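Side-chain contacts in 3,4-dihydroxybenzoate decarboxylase (PDB 5NY5), which catalyses the decarboxylation of 3,4-dihydroxybenzoate, and the reverse para-carboxylation of catechols, as a UbiD-family enzyme dependent on prenylated FMN: residues A[7-12]-A[260-265]; A[34-39]-A[319-324]; A[64-69]-A[134-139]. One frame throughout, in Å; residues are numbered along the deposited sequence.

Interaction 1: A[7-12]-A[260-265]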
ATOM      1  N   ASP A   7     -39.042 -31.656  26.091  1.00 58.27           N
ATOM      2  CA  ASP A   7     -39.857 -30.544  25.626  1.00 57.19           C
ATOM      3  C   ASP A   7     -39.365 -29.270  26.304  1.00 56.09           C
ATOM      4  O   ASP A   7     -38.377 -29.276  27.042  1.00 56.15           O
ATOM      5  CB  ASP A   7     -41.346 -30.794  25.889  1.00 58.01           C
ATOM      6  CG  ASP A   7     -41.634 -31.205  27.324  1.00 59.09           C
ATOM      7  OD1 ASP A   7     -40.817 -30.905  28.219  1.00 58.92           O
ATOM      8  OD2 ASP A   7     -42.690 -31.826  27.554  1.00 60.27           O
ATOM      9  N   LEU A   8     -40.071 -28.171  26.043  1.00 55.25           N
ATOM     10  CA  LEU A   8     -39.685 -26.887  26.615  1.00 54.31           C
ATOM     11  C   LEU A   8     -39.828 -26.883  28.133  1.00 54.95           C
ATOM     12  O   LEU A   8     -38.962 -26.360  28.845  1.00 54.63           O
ATOM     13  CB  LEU A   8     -40.520 -25.773  25.989  1.00 53.58           C
ATOM     14  CG  LEU A   8     -40.359 -24.364  26.554  1.00 52.79           C
ATOM     15  CD1 LEU A   8     -38.920 -23.892  26.436  1.00 52.01           C
ATOM     16  CD2 LEU A   8     -41.299 -23.418  25.835  1.00 52.42           C
ATOM     17  N   ARG A   9     -40.909 -27.470  28.651  1.00 56.02           N
ATOM     18  CA  ARG A   9     -41.179 -27.377  30.082  1.00 56.78           C
ATOM     19  C   ARG A   9     -40.221 -28.230  30.905  1.00 57.67           C
ATOM     20  O   ARG A   9     -39.894 -27.864  32.039  1.00 57.99           O
ATOM     21  CB  ARG A   9     -42.627 -27.761  30.366  1.00 57.86           C
ATOM     22  CG  ARG A   9     -43.628 -26.840  29.692  1.00 57.24           C
ATOM     23  CD  ARG A   9     -45.048 -27.153  30.107  1.00 58.49           C
ATOM     24  NE  ARG A   9     -46.017 -26.452  29.271  1.00 58.14           N
ATOM     25  CZ  ARG A   9     -47.312 -26.354  29.550  1.00 59.11           C
ATOM     26  NH1 ARG A   9     -47.798 -26.902  30.654  1.00 60.46           N
ATOM     27  NH2 ARG A   9     -48.119 -25.698  28.728  1.00 58.89           N
ATOM     28  N   SER A  10     -39.760 -29.359  30.365  1.00 58.25           N
ATOM     29  CA  SER A  10     -38.734 -30.119  31.071  1.00 59.20           C
ATOM     30  C   SER A  10     -37.389 -29.406  31.033  1.00 58.22           C
ATOM     31  O   SER A  10     -36.554 -29.610  31.921  1.00 58.93           O
ATOM     32  CB  SER A  10     -38.617 -31.529  30.488  1.00 60.29           C
ATOM     33  OG  SER A  10     -38.848 -31.534  29.091  1.00 59.50           O
ATOM     34  N   ALA A  11     -37.164 -28.560  30.026  1.00 56.75           N
ATOM     35  CA  ALA A  11     -35.935 -27.775  29.991  1.00 55.89           C
ATOM     36  C   ALA A  11     -35.972 -26.649  31.014  1.00 55.54           C
ATOM     37  O   ALA A  11     -34.972 -26.383  31.690  1.00 55.69           O
ATOM     38  CB  ALA A  11     -35.707 -27.217  28.586  1.00 54.65           C
ATOM     39  N   ILE A  12     -37.117 -25.974  31.137  1.00 55.20           N
ATOM     40  CA  ILE A  12     -37.268 -24.937  32.153  1.00 55.09           C
ATOM     41  C   ILE A  12     -37.053 -25.522  33.542  1.00 56.49           C
ATOM     42  O   ILE A  12     -36.474 -24.874  34.424  1.00 56.60           O
ATOM     43  CB  ILE A  12     -38.649 -24.269  32.023  1.00 54.82           C
ATOM     44  CG1 ILE A  12     -38.764 -23.544  30.681  1.00 53.57           C
ATOM     45  CG2 ILE A  12     -38.902 -23.316  33.180  1.00 55.04           C
ATOM     46  CD1 ILE A  12     -40.112 -22.902  30.445  1.00 53.48           C
ATOM     47  N   ARG A 260     -44.299 -32.755  20.871  1.00 65.62           N
ATOM     48  CA  ARG A 260     -44.048 -32.177  22.184  1.00 64.52           C
ATOM     49  C   ARG A 260     -44.019 -30.655  22.168  1.00 63.35           C
ATOM     50  O   ARG A 260     -43.658 -30.045  23.178  1.00 62.35           O
ATOM     51  CB  ARG A 260     -42.728 -32.710  22.748  1.00 63.70           C
ATOM     52  CG  ARG A 260     -42.667 -34.222  22.857  1.00 64.91           C
ATOM     53  CD  ARG A 260     -43.579 -34.735  23.946  1.00 65.84           C
ATOM     54  NE  ARG A 260     -43.027 -34.488  25.272  1.00 64.95           N
ATOM     55  CZ  ARG A 260     -43.679 -34.723  26.404  1.00 65.55           C
ATOM     56  NH1 ARG A 260     -44.911 -35.207  26.369  1.00 67.00           N
ATOM     57  NH2 ARG A 260     -43.100 -34.471  27.569  1.00 66.05           N
ATOM     58  N   ALA A 261     -44.394 -30.032  21.057  1.00 63.58           N
ATOM     59  CA  ALA A 261     -44.299 -28.587  20.942  1.00 62.58           C
ATOM     60  C   ALA A 261     -45.344 -27.897  21.813  1.00 62.81           C
ATOM     61  O   ALA A 261     -46.309 -28.506  22.280  1.00 63.93           O
ATOM     62  CB  ALA A 261     -44.466 -28.155  19.488  1.00 63.01           C
ATOM     63  N   GLU A 262     -45.137 -26.598  22.029  1.00 61.82           N
ATOM     64  CA  GLU A 262     -46.090 -25.804  22.794  1.00 62.09           C
ATOM     65  C   GLU A 262     -47.228 -25.304  21.913  1.00 63.18           C
ATOM     66  O   GLU A 262     -48.403 -25.458  22.260  1.00 65.31           O
ATOM     67  CB  GLU A 262     -45.378 -24.629  23.467  1.00 60.73           C
ATOM     68  CG  GLU A 262     -44.533 -25.014  24.668  1.00 59.93           C
ATOM     69  CD  GLU A 262     -45.364 -25.263  25.912  1.00 60.64           C
ATOM     70  OE1 GLU A 262     -46.409 -24.600  26.072  1.00 61.29           O
ATOM     71  OE2 GLU A 262     -44.975 -26.123  26.727  1.00 60.65           O
ATOM     72  N   ILE A 263     -46.899 -24.699  20.772  1.00 62.95           N
ATOM     73  CA  ILE A 263     -47.888 -24.140  19.858  1.00 64.03           C
ATOM     74  C   ILE A 263     -47.560 -24.592  18.443  1.00 64.52           C
ATOM     75  O   ILE A 263     -46.386 -24.663  18.060  1.00 63.57           O
ATOM     76  CB  ILE A 263     -47.934 -22.599  19.935  1.00 63.45           C
ATOM     77  CG1 ILE A 263     -48.137 -22.138  21.378  1.00 62.99           C
ATOM     78  CG2 ILE A 263     -49.041 -22.047  19.052  1.00 64.79           C
ATOM     79  CD1 ILE A 263     -48.284 -20.648  21.522  1.00 62.67           C
ATOM     80  N   ILE A 264     -48.598 -24.899  17.668  1.00 66.11           N
ATOM     81  CA  ILE A 264     -48.465 -25.279  16.268  1.00 66.92           C
ATOM     82  C   ILE A 264     -49.360 -24.372  15.440  1.00 67.96           C
ATOM     83  O   ILE A 264     -50.514 -24.124  15.803  1.00 68.90           O
ATOM     84  CB  ILE A 264     -48.845 -26.756  16.031  1.00 68.22           C
ATOM     85  CG1 ILE A 264     -48.054 -27.673  16.961  1.00 67.38           C
ATOM     86  CG2 ILE A 264     -48.608 -27.139  14.577  1.00 69.12           C
ATOM     87  CD1 ILE A 264     -46.581 -27.657  16.699  1.00 66.04           C
ATOM     88  N   ILE A 265     -48.830 -23.876  14.328  1.00 67.90           N
ATOM     89  CA  ILE A 265     -49.612 -23.145  13.341  1.00 69.16           C
ATOM     90  C   ILE A 265     -49.607 -23.965  12.060  1.00 70.48           C
ATOM     91  O   ILE A 265     -48.550 -24.176  11.452  1.00 69.90           O
ATOM     92  CB  ILE A 265     -49.058 -21.735  13.097  1.00 68.22           C
ATOM     93  CG1 ILE A 265     -49.017 -20.943  14.401  1.00 67.01           C
ATOM     94  CG2 ILE A 265     -49.905 -21.005  12.071  1.00 69.72           C
ATOM     95  CD1 ILE A 265     -48.501 -19.531  14.236  1.00 66.19           C
TER
HETATM   96  O   HOH W   1     -41.641 -28.313  23.758  1.00 40.69           O
HETATM   97  O   HOH W   2     -43.015 -27.861  26.758  1.00 45.58           O

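Interaction 2: A[34-39]-A[319-324]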
ATOM      1  N   GLU A  34     -43.048  -2.788  24.749  1.00 55.53           N
ATOM      2  CA  GLU A  34     -42.653  -2.790  26.156  1.00 55.22           C
ATOM      3  C   GLU A  34     -41.997  -4.106  26.552  1.00 53.91           C
ATOM      4  O   GLU A  34     -41.008  -4.115  27.294  1.00 53.39           O
ATOM      5  CB  GLU A  34     -43.864  -2.508  27.045  1.00 56.30           C
ATOM      6  CG  GLU A  34     -43.647  -2.866  28.507  1.00 56.04           C
ATOM      7  CD  GLU A  34     -44.684  -2.256  29.428  1.00 57.41           C
ATOM      8  OE1 GLU A  34     -44.510  -1.087  29.831  1.00 60.75           O
ATOM      9  OE2 GLU A  34     -45.675  -2.941  29.749  1.00 57.78           O
ATOM     10  N   LEU A  35     -42.525  -5.223  26.052  1.00 53.54           N
ATOM     11  CA  LEU A  35     -41.973  -6.530  26.390  1.00 52.52           C
ATOM     12  C   LEU A  35     -40.494  -6.616  26.027  1.00 51.64           C
ATOM     13  O   LEU A  35     -39.655  -6.960  26.868  1.00 51.15           O
ATOM     14  CB  LEU A  35     -42.776  -7.622  25.684  1.00 58.36           C
ATOM     15  CG  LEU A  35     -42.451  -9.073  26.032  1.00 53.14           C
ATOM     16  CD1 LEU A  35     -42.129  -9.162  27.488  1.00 51.68           C
ATOM     17  CD2 LEU A  35     -43.626  -9.978  25.715  1.00 52.14           C
ATOM     18  N   ALA A  36     -40.154  -6.299  24.776  1.00 51.60           N
ATOM     19  CA  ALA A  36     -38.758  -6.361  24.359  1.00 50.94           C
ATOM     20  C   ALA A  36     -37.919  -5.315  25.079  1.00 51.14           C
ATOM     21  O   ALA A  36     -36.763  -5.574  25.434  1.00 50.60           O
ATOM     22  CB  ALA A  36     -38.651  -6.180  22.847  1.00 51.13           C
ATOM     23  N   GLY A  37     -38.486  -4.128  25.303  1.00 52.06           N
ATOM     24  CA  GLY A  37     -37.747  -3.086  25.997  1.00 52.44           C
ATOM     25  C   GLY A  37     -37.312  -3.507  27.387  1.00 52.09           C
ATOM     26  O   GLY A  37     -36.241  -3.119  27.857  1.00 52.05           O
ATOM     27  N   VAL A  38     -38.137  -4.309  28.061  1.00 52.01           N
ATOM     28  CA  VAL A  38     -37.776  -4.803  29.386  1.00 51.87           C
ATOM     29  C   VAL A  38     -36.622  -5.790  29.292  1.00 50.98           C
ATOM     30  O   VAL A  38     -35.608  -5.653  29.985  1.00 50.97           O
ATOM     31  CB  VAL A  38     -38.998  -5.435  30.075  1.00 52.21           C
ATOM     32  CG1 VAL A  38     -38.580  -6.155  31.343  1.00 52.14           C
ATOM     33  CG2 VAL A  38     -40.033  -4.374  30.382  1.00 53.33           C
ATOM     34  N   TYR A  39     -36.756  -6.802  28.432  1.00 50.38           N
ATOM     35  CA  TYR A  39     -35.726  -7.829  28.353  1.00 49.71           C
ATOM     36  C   TYR A  39     -34.430  -7.313  27.744  1.00 49.52           C
ATOM     37  O   TYR A  39     -33.393  -7.970  27.881  1.00 49.19           O
ATOM     38  CB  TYR A  39     -36.228  -9.033  27.557  1.00 49.29           C
ATOM     39  CG  TYR A  39     -35.363 -10.255  27.744  1.00 48.86           C
ATOM     40  CD1 TYR A  39     -35.082 -10.733  29.016  1.00 49.06           C
ATOM     41  CD2 TYR A  39     -34.824 -10.928  26.660  1.00 48.43           C
ATOM     42  CE1 TYR A  39     -34.292 -11.844  29.203  1.00 48.88           C
ATOM     43  CE2 TYR A  39     -34.033 -12.041  26.837  1.00 48.22           C
ATOM     44  CZ  TYR A  39     -33.770 -12.495  28.112  1.00 48.47           C
ATOM     45  OH  TYR A  39     -32.979 -13.602  28.300  1.00 48.47           O
ATOM     46  N   THR A 319     -40.288 -16.930  21.962  1.00 54.54           N
ATOM     47  CA  THR A 319     -39.692 -16.121  20.908  1.00 54.25           C
ATOM     48  C   THR A 319     -38.359 -15.593  21.428  1.00 53.06           C
ATOM     49  O   THR A 319     -37.861 -16.039  22.466  1.00 52.51           O
ATOM     50  CB  THR A 319     -40.647 -15.002  20.471  1.00 55.06           C
ATOM     51  OG1 THR A 319     -40.105 -14.324  19.331  1.00 54.98           O
ATOM     52  CG2 THR A 319     -40.859 -14.004  21.598  1.00 54.92           C
ATOM     53  N   LEU A 320     -37.766 -14.650  20.701  1.00 52.76           N
ATOM     54  CA  LEU A 320     -36.500 -14.055  21.100  1.00 51.74           C
ATOM     55  C   LEU A 320     -36.630 -12.540  21.114  1.00 51.86           C
ATOM     56  O   LEU A 320     -37.611 -11.970  20.630  1.00 52.72           O
ATOM     57  CB  LEU A 320     -35.351 -14.493  20.177  1.00 51.23           C
ATOM     58  CG  LEU A 320     -35.504 -14.418  18.653  1.00 51.82           C
ATOM     59  CD1 LEU A 320     -35.447 -12.992  18.131  1.00 51.96           C
ATOM     60  CD2 LEU A 320     -34.443 -15.269  17.975  1.00 51.45           C
ATOM     61  N   VAL A 321     -35.615 -11.891  21.676  1.00 51.09           N
ATOM     62  CA  VAL A 321     -35.515 -10.437  21.717  1.00 51.18           C
ATOM     63  C   VAL A 321     -34.107 -10.053  21.286  1.00 50.41           C
ATOM     64  O   VAL A 321     -33.130 -10.652  21.744  1.00 49.64           O
ATOM     65  CB  VAL A 321     -35.823  -9.879  23.119  1.00 51.25           C
ATOM     66  CG1 VAL A 321     -35.529  -8.391  23.182  1.00 51.36           C
ATOM     67  CG2 VAL A 321     -37.273 -10.148  23.495  1.00 52.16           C
ATOM     68  N   GLY A 322     -34.003  -9.065  20.406  1.00 50.72           N
ATOM     69  CA  GLY A 322     -32.700  -8.565  20.012  1.00 50.13           C
ATOM     70  C   GLY A 322     -32.423  -8.470  18.525  1.00 50.42           C
ATOM     71  O   GLY A 322     -32.460  -7.379  17.966  1.00 50.89           O
ATOM     72  N   PRO A 323     -32.148  -9.610  17.868  1.00 50.28           N
ATOM     73  CA  PRO A 323     -32.168 -10.983  18.382  1.00 49.94           C
ATOM     74  C   PRO A 323     -31.020 -11.321  19.327  1.00 48.97           C
ATOM     75  O   PRO A 323     -31.045 -12.396  19.917  1.00 48.76           O
ATOM     76  CB  PRO A 323     -32.088 -11.825  17.111  1.00 50.31           C
ATOM     77  CG  PRO A 323     -31.339 -10.983  16.163  1.00 50.36           C
ATOM     78  CD  PRO A 323     -31.769  -9.571  16.444  1.00 50.65           C
ATOM     79  N   GLY A 324     -30.039 -10.433  19.449  1.00 48.51           N
ATOM     80  CA  GLY A 324     -29.096 -10.490  20.554  1.00 47.77           C
ATOM     81  C   GLY A 324     -28.352 -11.799  20.648  1.00 47.31           C
ATOM     82  O   GLY A 324     -28.097 -12.468  19.646  1.00 47.41           O
TER

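Interaction 3: A[64-69]-A[134-139]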
ATOM      1  N   LYS A  64     -50.629  -7.976  28.997  1.00 59.44           N
ATOM      2  CA  LYS A  64     -51.736  -7.033  28.920  1.00 61.09           C
ATOM      3  C   LYS A  64     -52.661  -7.394  27.767  1.00 61.78           C
ATOM      4  O   LYS A  64     -52.217  -7.579  26.631  1.00 61.04           O
ATOM      5  CB  LYS A  64     -51.214  -5.608  28.746  1.00 61.25           C
ATOM      6  CG  LYS A  64     -50.397  -5.082  29.913  1.00 60.91           C
ATOM      7  CD  LYS A  64     -49.907  -3.669  29.629  1.00 61.23           C
ATOM      8  CE  LYS A  64     -48.993  -3.155  30.728  1.00 64.50           C
ATOM      9  NZ  LYS A  64     -48.470  -1.796  30.411  1.00 65.02           N
ATOM     10  N   GLY A  65     -53.954  -7.497  28.066  1.00 63.36           N
ATOM     11  CA  GLY A  65     -54.937  -7.886  27.082  1.00 64.30           C
ATOM     12  C   GLY A  65     -54.940  -9.352  26.719  1.00 63.60           C
ATOM     13  O   GLY A  65     -55.733  -9.756  25.860  1.00 64.42           O
ATOM     14  N   TYR A  66     -54.085 -10.164  27.338  1.00 62.26           N
ATOM     15  CA  TYR A  66     -54.000 -11.597  27.049  1.00 61.67           C
ATOM     16  C   TYR A  66     -53.912 -12.384  28.347  1.00 61.62           C
ATOM     17  O   TYR A  66     -52.874 -12.977  28.665  1.00 60.36           O
ATOM     18  CB  TYR A  66     -52.798 -11.898  26.152  1.00 60.03           C
ATOM     19  CG  TYR A  66     -52.938 -11.405  24.734  1.00 60.26           C
ATOM     20  CD1 TYR A  66     -52.582 -10.109  24.390  1.00 60.29           C
ATOM     21  CD2 TYR A  66     -53.414 -12.242  23.735  1.00 60.61           C
ATOM     22  CE1 TYR A  66     -52.701  -9.657  23.093  1.00 60.71           C
ATOM     23  CE2 TYR A  66     -53.536 -11.799  22.435  1.00 61.00           C
ATOM     24  CZ  TYR A  66     -53.179 -10.506  22.120  1.00 61.07           C
ATOM     25  OH  TYR A  66     -53.299 -10.059  20.826  1.00 61.66           O
ATOM     26  N   PRO A  67     -54.992 -12.423  29.125  1.00 63.16           N
ATOM     27  CA  PRO A  67     -55.013 -13.316  30.288  1.00 63.41           C
ATOM     28  C   PRO A  67     -54.929 -14.765  29.840  1.00 63.01           C
ATOM     29  O   PRO A  67     -55.476 -15.148  28.805  1.00 63.35           O
ATOM     30  CB  PRO A  67     -56.355 -13.003  30.956  1.00 65.46           C
ATOM     31  CG  PRO A  67     -57.202 -12.475  29.854  1.00 66.33           C
ATOM     32  CD  PRO A  67     -56.269 -11.706  28.966  1.00 64.96           C
ATOM     33  N   GLY A  68     -54.220 -15.573  30.624  1.00 62.42           N
ATOM     34  CA  GLY A  68     -53.981 -16.951  30.262  1.00 62.06           C
ATOM     35  C   GLY A  68     -52.826 -17.172  29.313  1.00 60.39           C
ATOM     36  O   GLY A  68     -52.455 -18.328  29.077  1.00 61.22           O
ATOM     37  N   SER A  69     -52.253 -16.112  28.752  1.00 59.49           N
ATOM     38  CA  SER A  69     -51.056 -16.227  27.934  1.00 57.99           C
ATOM     39  C   SER A  69     -49.819 -15.976  28.783  1.00 57.00           C
ATOM     40  O   SER A  69     -49.859 -15.247  29.778  1.00 57.35           O
ATOM     41  CB  SER A  69     -51.090 -15.242  26.765  1.00 57.76           C
ATOM     42  OG  SER A  69     -51.955 -15.687  25.738  1.00 58.51           O
ATOM     43  N   LEU A 134     -55.764 -14.918  19.610  1.00 63.62           N
ATOM     44  CA  LEU A 134     -55.286 -16.223  20.044  1.00 62.72           C
ATOM     45  C   LEU A 134     -53.872 -16.173  20.608  1.00 60.84           C
ATOM     46  O   LEU A 134     -53.604 -16.766  21.658  1.00 60.34           O
ATOM     47  CB  LEU A 134     -55.350 -17.204  18.872  1.00 63.03           C
ATOM     48  CG  LEU A 134     -55.478 -18.690  19.192  1.00 63.11           C
ATOM     49  CD1 LEU A 134     -56.544 -18.911  20.246  1.00 64.30           C
ATOM     50  CD2 LEU A 134     -55.823 -19.458  17.932  1.00 63.95           C
ATOM     51  N   LEU A 135     -52.958 -15.474  19.937  1.00 65.59           N
ATOM     52  CA  LEU A 135     -51.556 -15.471  20.318  1.00 58.42           C
ATOM     53  C   LEU A 135     -51.061 -14.031  20.468  1.00 57.95           C
ATOM     54  O   LEU A 135     -51.248 -13.216  19.554  1.00 58.55           O
ATOM     55  CB  LEU A 135     -50.716 -16.218  19.279  1.00 57.60           C
ATOM     56  CG  LEU A 135     -51.119 -17.677  19.070  1.00 58.04           C
ATOM     57  CD1 LEU A 135     -50.318 -18.306  17.948  1.00 57.56           C
ATOM     58  CD2 LEU A 135     -50.938 -18.454  20.358  1.00 57.62           C
ATOM     59  N   PRO A 136     -50.474 -13.707  21.534  1.00 57.20           N
ATOM     60  CA  PRO A 136     -49.899 -12.358  21.702  1.00 56.89           C
ATOM     61  C   PRO A 136     -48.487 -12.256  21.125  1.00 55.64           C
ATOM     62  O   PRO A 136     -47.475 -12.251  21.826  1.00 54.61           O
ATOM     63  CB  PRO A 136     -49.911 -12.179  23.221  1.00 56.78           C
ATOM     64  CG  PRO A 136     -49.710 -13.562  23.744  1.00 56.27           C
ATOM     65  CD  PRO A 136     -50.393 -14.497  22.775  1.00 56.86           C
ATOM     66  N   ALA A 137     -48.414 -12.181  19.806  1.00 55.90           N
ATOM     67  CA  ALA A 137     -47.127 -12.042  19.138  1.00 54.98           C
ATOM     68  C   ALA A 137     -46.526 -10.683  19.469  1.00 54.81           C
ATOM     69  O   ALA A 137     -47.179  -9.656  19.244  1.00 55.85           O
ATOM     70  CB  ALA A 137     -47.287 -12.202  17.631  1.00 55.60           C
ATOM     71  N   PRO A 138     -45.311 -10.623  19.998  1.00 53.70           N
ATOM     72  CA  PRO A 138     -44.744  -9.339  20.409  1.00 53.66           C
ATOM     73  C   PRO A 138     -44.109  -8.596  19.245  1.00 53.87           C
ATOM     74  O   PRO A 138     -43.790  -9.161  18.199  1.00 53.77           O
ATOM     75  CB  PRO A 138     -43.685  -9.731  21.448  1.00 52.51           C
ATOM     76  CG  PRO A 138     -43.614 -11.255  21.426  1.00 51.97           C
ATOM     77  CD  PRO A 138     -44.372 -11.728  20.233  1.00 52.61           C
ATOM     78  N   THR A 139     -43.945  -7.294  19.448  1.00 54.35           N
ATOM     79  CA  THR A 139     -43.170  -6.441  18.560  1.00 54.63           C
ATOM     80  C   THR A 139     -41.911  -6.016  19.296  1.00 53.79           C
ATOM     81  O   THR A 139     -41.983  -5.573  20.447  1.00 58.41           O
ATOM     82  CB  THR A 139     -43.971  -5.212  18.126  1.00 56.18           C
ATOM     83  OG1 THR A 139     -44.169  -4.349  19.252  1.00 56.47           O
ATOM     84  CG2 THR A 139     -45.325  -5.627  17.576  1.00 57.20           C
TER

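Interaction 1: A[7-12]-A[260-265]
Two salt bridges, Asp7 with Arg260 and Arg9 with Glu262, tie the capped start of helix 8-16 to the approach of strand 263-269 in the antiparallel Rift-related sheet. Asp7 is the N-cap residue: Ser10 N donates to Asp7 OD1, and the pair fits a capping box whose side-chain half is less certain, because Asp7 OD1 and Ser10 OG sit too close in the model. Asp7 OD2 reaches Arg260 NH2 at 2.7 Å; the carboxylate and guanidinium planes are nearly parallel (12° apart), but the oxygen comes in obliquely. The Arg260 chain folds back at its second and third torsions (-70° and -75°), and its NH2 is also bonded to Asn6 OD1.

Several donors share the Glu262 carboxylate. Glu262 OE1 accepts from Ile316 N and weakly from Arg9 NH2, which also donates to Asn313 O. Glu262 OE2 offers its syn lone pair to Arg9 NE at 2.8 Å, the two planes being nearly coplanar. Leu8 CD2 rests on Glu262 CG at 3.8 Å.

Water satisfies the first helix amides: one molecule bridges Leu8 N to Arg260 O; the other accepts from Arg9 N at 2.9 Å and donates to Glu262 OE2 at 2.6 Å.

Interaction 2: A[34-39]-A[319-324]
The Tyr39 ring meets Val321 with its edge: Val321 CB lies in the ring plane, 3.8 Å from Tyr39 CD2, and Val321 CG2 is a little farther from the same ring carbon at 4.1 Å. The contact across the two segments thus uses the rim of the aromatic ring; Met58 and Val73 of the neighbouring strands also touch the tyrosine side chain. At the far end of the ring the hydroxyl is hydrogen-bonded to Pro56 O, which fixes the phenol at its polar end while the valine abuts its flank.

Val321 is the centre of this small apolar contact and its two methyls divide the work. With CG1 anti to the backbone N (chi1 172°), that branch points at the helix and touches Ala36 twice, at CB and at the carbonyl O, each 3.8 Å from Val321 CG1. The other methyl, CG2, sits between Ala36 CA and the tyrosine edge. Ala36 and Tyr39, three residues apart and so nearly one turn apart on helix 34-42, present a single side of the helix to the valine. The small alanine side chain is consistent with the close approach of the loop backbone, Ala36 CA to Val321 CA being 5.8 Å.

Helix 34-42, in the UbiD N-terminal domain, thus packs against the loop between strand 316-319 and the long helix 324-346. Phe478 of a second subunit packs on both Ala36 and Val321, which places the contact at a subunit interface of this UbiD-family assembly.

Interaction 3: A[64-69]-A[134-139]
With CG anti to its own carbonyl carbon (chi1 -70°) and the ring turned nearly perpendicular to the side-chain bend (chi2 86°), Tyr66 presents one ring face to Pro136 CB, making a CH-pi contact between two loops. One loop holds a type II beta turn from Tyr66 to Ser69 and leads into strand 70-73; the other follows helix 131-134 and is bent at Pro136, the centre of an inverse gamma turn.

Pro136 CB stands almost over the middle of the aromatic face, 3.4 Å from the centroid of the Tyr66 ring and 8° off the ring normal. Every carbon of the ring is consequently at a similar distance from it, the closest approach being Tyr66 CG to Pro136 CB at 3.5 Å. Farther along the ring, Tyr66 CE2 comes within 3.7 Å of Pro136 N, and the peptide carbon of Leu135 lies near the same corner. The hydroxyl is hydrogen-bonded to Arg132 O, which anchors the far end of the ring to the helix that precedes the proline.

Ser69, at the last position of the beta turn, supports the other part of the pyrrolidine. The turn is closed by the backbone bond from Ser69 N to Tyr66 O, so the two side chains that hold the proline are set by one small loop. Beyond the segments, Val63 and Leu317 also touch Pro136. Ser69 CB lies 3.7 Å from Pro136 CG, and Ser69 OG reaches Pro136 CD at 3.6 Å.

How the interactions relate
The three contacts show how sequence-distant pieces converge around one strand. Their first segments come in the order 7-12, 34-39 and 64-69, and interaction 3 falls wholly within the sequence spans of the other two, which themselves overlap. Interactions 1 and 3 pack on strand 316-319, an outermost strand of the four-stranded mixed sheet, and segment 319-324 of interaction 2 continues from its end. The centres of interactions 1 and 2 lie about 20 Å apart, and the centre of interaction 3 is nearer to each. Interaction 3 touches both others, through Leu135 on Ile263 and a Glu34-Lys64 salt bridge. Together they fasten the N-terminal part to the Rift-related part, away from the prenylated FMN and manganese sites.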